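Local coordinates for thiamin pyrophosphokinase family protein (Enterococcus faecalis, PDB 3MEL) that probably transfers pyrophosphate from ATP to thiamine to make thiamine diphosphate, and binds thiamine diphosphate and magnesium ions, at residues Tyr158-Pro163 with Gly204-Ile209. Numbering follows the deposited sequence.
Sequences YCCLTP and GMIAVI
Cys159 and Ala207 form a hydrogen-bonded pair between strands 158-160 and 206-209, which run antiparallel (156°): Ala207 N to Cys159 O (2.8 Å) is almost straight and lies in the plane of the Cys159 carbonyl, whereas Cys159 N approaches Ala207 O (3.2 Å) from above the plane of the Ala207 carbonyl. Beyond the strand end the ladder runs on through Leu161 N to Met205 O (2.9 Å), and the Thr162 side chain then takes over from the backbone. With chi1 67° placing OG1 between its own N and carbonyl carbon, the hydroxyl accepts Met205 N (3.1 Å) and donates to Pro163 O. On one face, the Tyr158 ring lies alongside Val208, CE1 3.9 Å from Val208 CG2, while Ile206 CG2 sits at the ring edge; Phe199 packs edge-to-face with the same ring, and Leu167 and Leu169 join this layer. On the face of Cys159 and Ala207, Cys159 SG meets Ile209 CD1 (3.7 Å). Just beyond the strand ends, Leu161 CD1 touches Ala207 CB and the methyl CE of Met205, a selenomethionine. Trp114 and Ile106 of the second subunit pack on Leu161 and Ile209, respectively. This beta-sandwich packing against the three-stranded sheet is consistent with the thiamine-binding domain of thiamin pyrophosphokinases.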
ATOM      1  N   TYR A 158      -7.452   8.301   8.292  1.00 29.33           N
ATOM      2  CA  TYR A 158      -8.584   7.405   8.193  1.00 28.95           C
ATOM      3  C   TYR A 158      -8.698   6.926   6.757  1.00 32.93           C
ATOM      4  O   TYR A 158      -9.114   7.660   5.853  1.00 30.86           O
ATOM      5  CB  TYR A 158      -9.860   8.073   8.684  1.00 29.32           C
ATOM      6  CG  TYR A 158      -9.792   8.416  10.152  1.00 30.00           C
ATOM      7  CD1 TYR A 158     -10.253   7.533  11.116  1.00 31.73           C
ATOM      8  CD2 TYR A 158      -9.247   9.624  10.573  1.00 28.20           C
ATOM      9  CE1 TYR A 158     -10.170   7.849  12.468  1.00 33.97           C
ATOM     10  CE2 TYR A 158      -9.171   9.948  11.890  1.00 31.31           C
ATOM     11  CZ  TYR A 158      -9.631   9.061  12.842  1.00 34.62           C
ATOM     12  OH  TYR A 158      -9.541   9.407  14.165  1.00 34.26           O
ATOM     13  N   CYS A 159      -8.262   5.689   6.560  1.00 33.37           N
ATOM     14  CA  CYS A 159      -8.250   5.063   5.255  1.00 31.12           C
ATOM     15  C   CYS A 159      -9.470   4.164   5.166  1.00 30.05           C
ATOM     16  O   CYS A 159      -9.547   3.153   5.851  1.00 36.06           O
ATOM     17  CB  CYS A 159      -6.961   4.273   5.109  1.00 28.49           C
ATOM     18  SG  CYS A 159      -5.509   5.324   5.263  1.00 28.02           S
ATOM     19  N   CYS A 160     -10.457   4.572   4.383  1.00 27.74           N
ATOM     20  CA  CYS A 160     -11.675   3.794   4.233  1.00 31.64           C
ATOM     21  C   CYS A 160     -11.461   2.729   3.175  1.00 34.43           C
ATOM     22  O   CYS A 160     -11.321   3.046   1.992  1.00 36.61           O
ATOM     23  CB  CYS A 160     -12.833   4.699   3.828  1.00 32.39           C
ATOM     24  SG  CYS A 160     -13.102   6.033   4.995  1.00 38.11           S
ATOM     25  N   LEU A 161     -11.428   1.471   3.593  1.00 30.35           N
ATOM     26  CA  LEU A 161     -11.110   0.403   2.669  1.00 32.76           C
ATOM     27  C   LEU A 161     -12.312   0.097   1.774  1.00 38.37           C
ATOM     28  O   LEU A 161     -12.179  -0.471   0.663  1.00 37.34           O
ATOM     29  CB  LEU A 161     -10.653  -0.830   3.433  1.00 31.68           C
ATOM     30  CG  LEU A 161      -9.432  -0.558   4.308  1.00 33.85           C
ATOM     31  CD1 LEU A 161      -9.093  -1.796   5.128  1.00 33.52           C
ATOM     32  CD2 LEU A 161      -8.251  -0.092   3.452  1.00 29.88           C
ATOM     33  N   THR A 162     -13.478   0.505   2.258  1.00 32.88           N
ATOM     34  CA  THR A 162     -14.717   0.301   1.548  1.00 34.38           C
ATOM     35  C   THR A 162     -15.506   1.583   1.610  1.00 36.06           C
ATOM     36  O   THR A 162     -15.196   2.453   2.411  1.00 39.89           O
ATOM     37  CB  THR A 162     -15.557  -0.721   2.267  1.00 33.65           C
ATOM     38  OG1 THR A 162     -15.962  -0.163   3.518  1.00 34.90           O
ATOM     39  CG2 THR A 162     -14.764  -1.986   2.491  1.00 30.24           C
ATOM     40  N   PRO A 163     -16.562   1.694   0.792  1.00 38.42           N
ATOM     41  CA  PRO A 163     -17.435   2.848   1.017  1.00 36.98           C
ATOM     42  C   PRO A 163     -17.843   2.868   2.494  1.00 36.19           C
ATOM     43  O   PRO A 163     -18.308   1.837   3.000  1.00 35.15           O
ATOM     44  CB  PRO A 163     -18.665   2.541   0.148  1.00 36.85           C
ATOM     45  CG  PRO A 163     -18.271   1.424  -0.749  1.00 35.07           C
ATOM     46  CD  PRO A 163     -17.183   0.672  -0.070  1.00 34.17           C
ATOM     47  N   GLY A 204     -19.031  -0.211   6.861  1.00 37.81           N
ATOM     48  CA  GLY A 204     -17.781  -0.295   6.129  1.00 35.43           C
ATOM     49  C   GLY A 204     -16.612  -0.682   7.011  1.00 35.47           C
ATOM     50  O   GLY A 204     -16.789  -1.131   8.136  1.00 35.48           O
HETATM   51  N   MSE A 205     -15.403  -0.520   6.498  1.00 32.35           N
HETATM   52  CA  MSE A 205     -14.253  -0.800   7.315  1.00 31.65           C
HETATM   53  C   MSE A 205     -13.150   0.195   7.102  1.00 33.49           C
HETATM   54  O   MSE A 205     -12.830   0.551   5.979  1.00 32.17           O
HETATM   55  CB  MSE A 205     -13.738  -2.206   7.088  1.00 33.14           C
HETATM   56  CG  MSE A 205     -13.528  -2.951   8.395  1.00 38.53           C
HETATM   57 SE   MSE A 205     -12.350  -4.468   8.185  1.00 72.09          SE
HETATM   58  CE  MSE A 205     -10.864  -3.612   7.270  1.00 35.16           C
ATOM     59  N   ILE A 206     -12.574   0.650   8.209  1.00 36.90           N
ATOM     60  CA  ILE A 206     -11.527   1.653   8.155  1.00 33.72           C
ATOM     61  C   ILE A 206     -10.238   1.121   8.750  1.00 33.09           C
ATOM     62  O   ILE A 206     -10.226   0.299   9.681  1.00 29.15           O
ATOM     63  CB  ILE A 206     -11.930   2.953   8.873  1.00 33.89           C
ATOM     64  CG1 ILE A 206     -13.315   3.402   8.410  1.00 34.95           C
ATOM     65  CG2 ILE A 206     -10.898   4.044   8.614  1.00 30.50           C
ATOM     66  CD1 ILE A 206     -13.885   4.524   9.222  1.00 35.17           C
ATOM     67  N   ALA A 207      -9.149   1.593   8.169  1.00 30.29           N
ATOM     68  CA  ALA A 207      -7.836   1.274   8.655  1.00 32.29           C
ATOM     69  C   ALA A 207      -7.299   2.561   9.219  1.00 31.33           C
ATOM     70  O   ALA A 207      -6.967   3.479   8.472  1.00 34.64           O
ATOM     71  CB  ALA A 207      -6.946   0.783   7.507  1.00 33.23           C
ATOM     72  N   VAL A 208      -7.238   2.660  10.535  1.00 26.92           N
ATOM     73  CA  VAL A 208      -6.641   3.841  11.108  1.00 27.65           C
ATOM     74  C   VAL A 208      -5.138   3.684  10.964  1.00 28.10           C
ATOM     75  O   VAL A 208      -4.584   2.642  11.335  1.00 30.75           O
ATOM     76  CB  VAL A 208      -7.058   4.006  12.569  1.00 26.76           C
ATOM     77  CG1 VAL A 208      -6.239   5.092  13.239  1.00 23.91           C
ATOM     78  CG2 VAL A 208      -8.544   4.311  12.642  1.00 28.06           C
ATOM     79  N   ILE A 209      -4.478   4.690  10.397  1.00 25.00           N
ATOM     80  CA  ILE A 209      -3.028   4.628  10.203  1.00 26.61           C
ATOM     81  C   ILE A 209      -2.299   5.803  10.834  1.00 25.80           C
ATOM     82  O   ILE A 209      -2.651   6.948  10.588  1.00 28.25           O
ATOM     83  CB  ILE A 209      -2.641   4.555   8.700  1.00 27.21           C
ATOM     84  CG1 ILE A 209      -3.114   3.240   8.072  1.00 26.86           C
ATOM     85  CG2 ILE A 209      -1.138   4.708   8.523  1.00 26.29           C
ATOM     86  CD1 ILE A 209      -2.806   3.136   6.600  1.00 27.31           C
TER